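Local coordinates for protein 'Carboxyl esterase 2 (Tuber melanosporum Mel28, PDB 5MIF) that probably hydrolyses carboxylic esters, as an archaeal-like carboxylesterase of the alpha/beta hydrolase fold from a mycorrhizal fungus, at residues 110-115 / 139-144; 212-217 / 277-282. All blocks are in the same frame, centred on the assembly; numbering follows the deposited sequence.

Contact 1 (110-115 / 139-144); sequences PVIAYF and SGAAVF
Val-111 and Phe-144 run alongside each other from neighbouring parallel strands. CG2 of Val-111 meets CB of Phe-144 at 3.8 Å. CG of Phe-144 is anti to the backbone N (chi1 -178°), which carries the ring away from Val-111 and off strand 110-115. Ala-113 CB lies at its edge, near its plane, 4.1 Å from CD2. Ala-166 and Leu-170 of helix 158-173 also touch the Phe-144 side chain.

Ile-112, Tyr-114 and Val-143 are on the other face. CG1 of Val-143 comes against CB of Tyr-114. The phenol turns off from strand 142-144, and its OH is hydrogen-bonded to Asp-189. Ile-112 reaches back with CD1 to Ser-139, 3.7 Å from OG. That OG accepts from Ala-141 N at 2.9 Å, an ST turn at the end of helix 129-139. It is also hydrogen-bonded to Leu-135 O. Gly-140, with positive phi, makes the turn into the strand, and Ala-141 CB packs on Pro-110.

Four backbone bonds join the strands. Ala-142 N gives to Pro-110 O, and Ile-112 N to Ala-142 O at 2.7 Å. Phe-144 N gives to Ile-112 O, and Tyr-114 N to Phe-144 O. They form the parallel pair of a beta-alpha-beta unit, joined through helix 129-139. Its chemistry is backbone polarity met within the sheet and apolar side chains on both faces, with the Ser-139 hydroxyl tied to main chain.

Contact 2 (212-217 / 277-282); sequences KFQVLI and PETLIV
Phe-213 has CG anti to its backbone N (chi1 -173°), and this swings the ring across to 277-282. CZ comes to 3.7 Å from Leu-280 CB. Glu-278 has its CG between the backbone N and the carbonyl carbon (chi1 80°). That CG meets the ring edge in plane, 3.5 Å from Phe-213 CD1. The carboxylate is turned nearly perpendicular to the ring, at 86°.

Gln-214 and Thr-279 lie side by side on the other face, where CG of Pro-277 packs against Gln-214 CB at 4.0 Å. Thr-279 OG1 donates to Pro-277 O at 2.8 Å, from above the carbonyl plane. CG2 of Thr-279 meets Leu-216 CD1 at 4.2 Å. A valine in place of Thr-279 would probably leave Pro-277 O without this hydroxyl donor and the run from Pro-277 to Thr-279 less firmly held.

The backbones run parallel. Gln-214 N gives to Glu-278 O, Leu-280 N to Gln-214 O, Leu-216 N to Leu-280 O at 2.9 Å, and Val-282 N to Leu-216 O. At the N-terminal end of the pair, a water bridges Lys-212 O and Glu-278 N.

Helix 329-345 lies over the face of Phe-213 and Val-215, through Ala-345, Ile-338 and Phe-342. On the other face, Phe-296 of helix 290-302 touches Leu-216 and Ile-281, and Ser-200 of helix 191-206 meets Pro-277. Strand 213-217 pairs on its other side with strand 184-189.

Overall arrangement
Contacts 1 and 2 are two parallel strand pairs of one mixed sheet, with centres 13 Å apart. Strand 184-189 lies between them, next to both 109-115 and 213-217. Both segments of contact 1 precede those of contact 2 in the chain. The contacts touch where Tyr-114 OH packs on Ile-217 CD1 at 3.8 Å. Helix 329-345 packs on both, with Phe-342 reaching Ile-112 and Val-215. The intervening strand leads into a probable nucleophile elbow at Ser-190, which with Asp-287 and His-317 fits a Ser-His-Asp triad. The two contacts thus flank the strand that carries the likely nucleophile, as in other alpha/beta hydrolases.

Contact 1 (110-115 / 139-144)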
# COMPACT_ATOMS: atom_id res chain seq x y z
N PRO A 110 -16.54 8.42 14.82
CA PRO A 110 -16.56 7.12 14.15
C PRO A 110 -15.85 6.12 15.07
O PRO A 110 -15.02 6.55 15.87
CB PRO A 110 -15.75 7.35 12.87
CG PRO A 110 -15.60 8.84 12.75
CD PRO A 110 -15.66 9.38 14.13
N VAL A 111 -16.11 4.82 14.92
CA VAL A 111 -15.50 3.86 15.83
C VAL A 111 -15.00 2.63 15.10
O VAL A 111 -15.68 2.07 14.25
CB VAL A 111 -16.48 3.43 16.95
CG1 VAL A 111 -17.78 2.90 16.35
CG2 VAL A 111 -15.83 2.40 17.88
N ILE A 112 -13.78 2.23 15.43
CA ILE A 112 -13.22 1.01 14.87
C ILE A 112 -13.27 -0.12 15.91
O ILE A 112 -12.59 -0.05 16.94
CB ILE A 112 -11.76 1.22 14.42
CG1 ILE A 112 -11.66 2.38 13.42
CG2 ILE A 112 -11.20 -0.09 13.85
CD1 ILE A 112 -10.25 2.88 13.20
N ALA A 113 -14.07 -1.15 15.64
CA ALA A 113 -14.03 -2.36 16.46
C ALA A 113 -12.78 -3.11 16.06
O ALA A 113 -12.64 -3.52 14.90
CB ALA A 113 -15.28 -3.22 16.26
N TYR A 114 -11.84 -3.27 16.99
CA TYR A 114 -10.58 -3.91 16.65
C TYR A 114 -10.40 -5.28 17.35
O TYR A 114 -10.60 -5.40 18.55
CB TYR A 114 -9.38 -2.99 16.97
CG TYR A 114 -8.14 -3.51 16.25
CD1 TYR A 114 -7.89 -3.16 14.93
CD2 TYR A 114 -7.29 -4.44 16.87
CE1 TYR A 114 -6.81 -3.67 14.25
CE2 TYR A 114 -6.21 -4.95 16.19
CZ TYR A 114 -5.97 -4.56 14.88
OH TYR A 114 -4.90 -5.07 14.20
N PHE A 115 -10.01 -6.29 16.57
CA PHE A 115 -9.82 -7.64 17.07
C PHE A 115 -8.34 -8.01 16.93
O PHE A 115 -7.84 -8.19 15.82
CB PHE A 115 -10.72 -8.62 16.31
CG PHE A 115 -12.11 -8.11 16.13
CD1 PHE A 115 -13.00 -8.09 17.19
CD2 PHE A 115 -12.52 -7.58 14.91
CE1 PHE A 115 -14.28 -7.59 17.05
CE2 PHE A 115 -13.80 -7.07 14.75
CZ PHE A 115 -14.68 -7.08 15.82
N SER A 139 -6.52 7.77 12.10
CA SER A 139 -7.93 7.68 11.70
C SER A 139 -8.80 8.79 12.27
O SER A 139 -9.84 9.13 11.69
CB SER A 139 -8.51 6.32 12.09
OG SER A 139 -8.82 6.29 13.47
N GLY A 140 -8.42 9.32 13.43
CA GLY A 140 -9.25 10.27 14.15
C GLY A 140 -10.51 9.62 14.72
O GLY A 140 -11.38 10.30 15.26
N ALA A 141 -10.58 8.29 14.63
CA ALA A 141 -11.74 7.57 15.14
C ALA A 141 -11.48 7.00 16.53
O ALA A 141 -10.32 6.86 16.96
CB ALA A 141 -12.13 6.44 14.18
N ALA A 142 -12.56 6.65 17.21
CA ALA A 142 -12.47 5.85 18.43
C ALA A 142 -12.10 4.41 18.08
O ALA A 142 -12.40 3.94 16.97
CB ALA A 142 -13.78 5.89 19.20
N VAL A 143 -11.48 3.71 19.03
CA VAL A 143 -11.15 2.30 18.86
C VAL A 143 -11.84 1.49 19.97
O VAL A 143 -11.67 1.76 21.16
CB VAL A 143 -9.63 2.04 18.91
CG1 VAL A 143 -9.34 0.54 18.97
CG2 VAL A 143 -8.94 2.67 17.70
N PHE A 144 -12.64 0.51 19.54
CA PHE A 144 -13.35 -0.40 20.42
C PHE A 144 -12.55 -1.69 20.41
O PHE A 144 -12.68 -2.52 19.50
CB PHE A 144 -14.79 -0.59 19.92
CG PHE A 144 -15.65 -1.49 20.78
CD1 PHE A 144 -16.15 -1.05 22.00
CD2 PHE A 144 -16.03 -2.74 20.31
CE1 PHE A 144 -16.97 -1.87 22.76
CE2 PHE A 144 -16.85 -3.56 21.07
CZ PHE A 144 -17.31 -3.13 22.30

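Contact 2 (212-217 / 277-282)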
# COMPACT_ATOMS: atom_id res chain seq x y z
N LYS A 212 -18.92 -0.26 7.88
CA LYS A 212 -18.80 0.41 6.59
C LYS A 212 -17.52 -0.01 5.87
O LYS A 212 -17.43 0.02 4.64
CB LYS A 212 -18.81 1.93 6.77
CG LYS A 212 -20.17 2.58 6.56
CD LYS A 212 -20.05 4.10 6.67
CE LYS A 212 -21.40 4.76 6.86
NZ LYS A 212 -21.22 6.23 7.01
N PHE A 213 -16.53 -0.41 6.65
CA PHE A 213 -15.21 -0.67 6.11
C PHE A 213 -14.46 -1.66 7.01
O PHE A 213 -14.56 -1.59 8.23
CB PHE A 213 -14.44 0.65 5.96
CG PHE A 213 -13.13 0.50 5.27
CD1 PHE A 213 -13.06 0.07 3.96
CD2 PHE A 213 -11.95 0.85 5.92
CE1 PHE A 213 -11.85 -0.06 3.31
CE2 PHE A 213 -10.72 0.73 5.28
CZ PHE A 213 -10.67 0.27 3.96
N GLN A 214 -13.72 -2.57 6.39
CA GLN A 214 -13.02 -3.61 7.13
C GLN A 214 -11.58 -3.68 6.67
O GLN A 214 -11.31 -3.68 5.47
CB GLN A 214 -13.72 -4.98 6.94
CG GLN A 214 -12.94 -6.20 7.47
CD GLN A 214 -13.71 -7.51 7.35
OE1 GLN A 214 -14.00 -8.18 8.35
NE2 GLN A 214 -14.05 -7.89 6.11
N VAL A 215 -10.65 -3.73 7.63
CA VAL A 215 -9.25 -3.93 7.30
C VAL A 215 -8.74 -5.26 7.89
O VAL A 215 -8.88 -5.52 9.09
CB VAL A 215 -8.37 -2.78 7.80
CG1 VAL A 215 -6.93 -3.08 7.47
CG2 VAL A 215 -8.77 -1.43 7.14
N LEU A 216 -8.19 -6.12 7.03
CA LEU A 216 -7.59 -7.38 7.46
C LEU A 216 -6.09 -7.31 7.21
O LEU A 216 -5.64 -7.08 6.09
CB LEU A 216 -8.22 -8.58 6.72
CG LEU A 216 -9.76 -8.71 6.77
CD1 LEU A 216 -10.25 -9.85 5.90
CD2 LEU A 216 -10.27 -8.90 8.20
N ILE A 217 -5.31 -7.45 8.28
CA ILE A 217 -3.85 -7.37 8.20
C ILE A 217 -3.27 -8.79 8.33
O ILE A 217 -3.43 -9.41 9.37
CB ILE A 217 -3.30 -6.45 9.33
CG1 ILE A 217 -4.09 -5.15 9.41
CG2 ILE A 217 -1.82 -6.17 9.16
CD1 ILE A 217 -3.73 -4.31 10.64
N PRO A 277 -18.45 -6.48 3.69
CA PRO A 277 -18.27 -5.03 3.58
C PRO A 277 -17.06 -4.74 2.71
O PRO A 277 -16.25 -5.65 2.51
CB PRO A 277 -18.03 -4.60 5.04
CG PRO A 277 -17.37 -5.80 5.65
CD PRO A 277 -18.03 -6.99 5.01
N GLU A 278 -16.92 -3.53 2.19
CA GLU A 278 -15.71 -3.24 1.45
C GLU A 278 -14.50 -3.40 2.36
O GLU A 278 -14.50 -3.00 3.53
CB GLU A 278 -15.76 -1.88 0.75
CG GLU A 278 -15.48 -0.66 1.53
CD GLU A 278 -15.19 0.50 0.58
OE1 GLU A 278 -14.61 0.25 -0.50
OE2 GLU A 278 -15.57 1.65 0.89
N THR A 279 -13.49 -4.06 1.81
CA THR A 279 -12.39 -4.57 2.59
C THR A 279 -11.03 -4.23 2.01
O THR A 279 -10.81 -4.33 0.80
CB THR A 279 -12.53 -6.10 2.71
OG1 THR A 279 -13.71 -6.41 3.45
CG2 THR A 279 -11.31 -6.71 3.34
N LEU A 280 -10.11 -3.79 2.87
CA LEU A 280 -8.71 -3.63 2.50
C LEU A 280 -7.88 -4.74 3.15
O LEU A 280 -7.90 -4.90 4.38
CB LEU A 280 -8.20 -2.25 2.92
CG LEU A 280 -6.68 -2.06 2.92
CD1 LEU A 280 -6.10 -2.12 1.50
CD2 LEU A 280 -6.31 -0.75 3.57
N ILE A 281 -7.14 -5.49 2.34
CA ILE A 281 -6.26 -6.53 2.86
C ILE A 281 -4.80 -6.19 2.62
O ILE A 281 -4.39 -5.87 1.50
CB ILE A 281 -6.58 -7.89 2.23
CG1 ILE A 281 -8.03 -8.27 2.54
CG2 ILE A 281 -5.60 -8.96 2.72
CD1 ILE A 281 -8.53 -9.50 1.81
N VAL A 282 -4.01 -6.23 3.69
CA VAL A 282 -2.59 -5.96 3.61
C VAL A 282 -1.84 -7.22 4.05
O VAL A 282 -2.16 -7.77 5.09
CB VAL A 282 -2.21 -4.75 4.49
CG1 VAL A 282 -0.73 -4.50 4.45
CG2 VAL A 282 -2.98 -3.51 4.03
O HOH W 1 -19.31 -1.73 2.81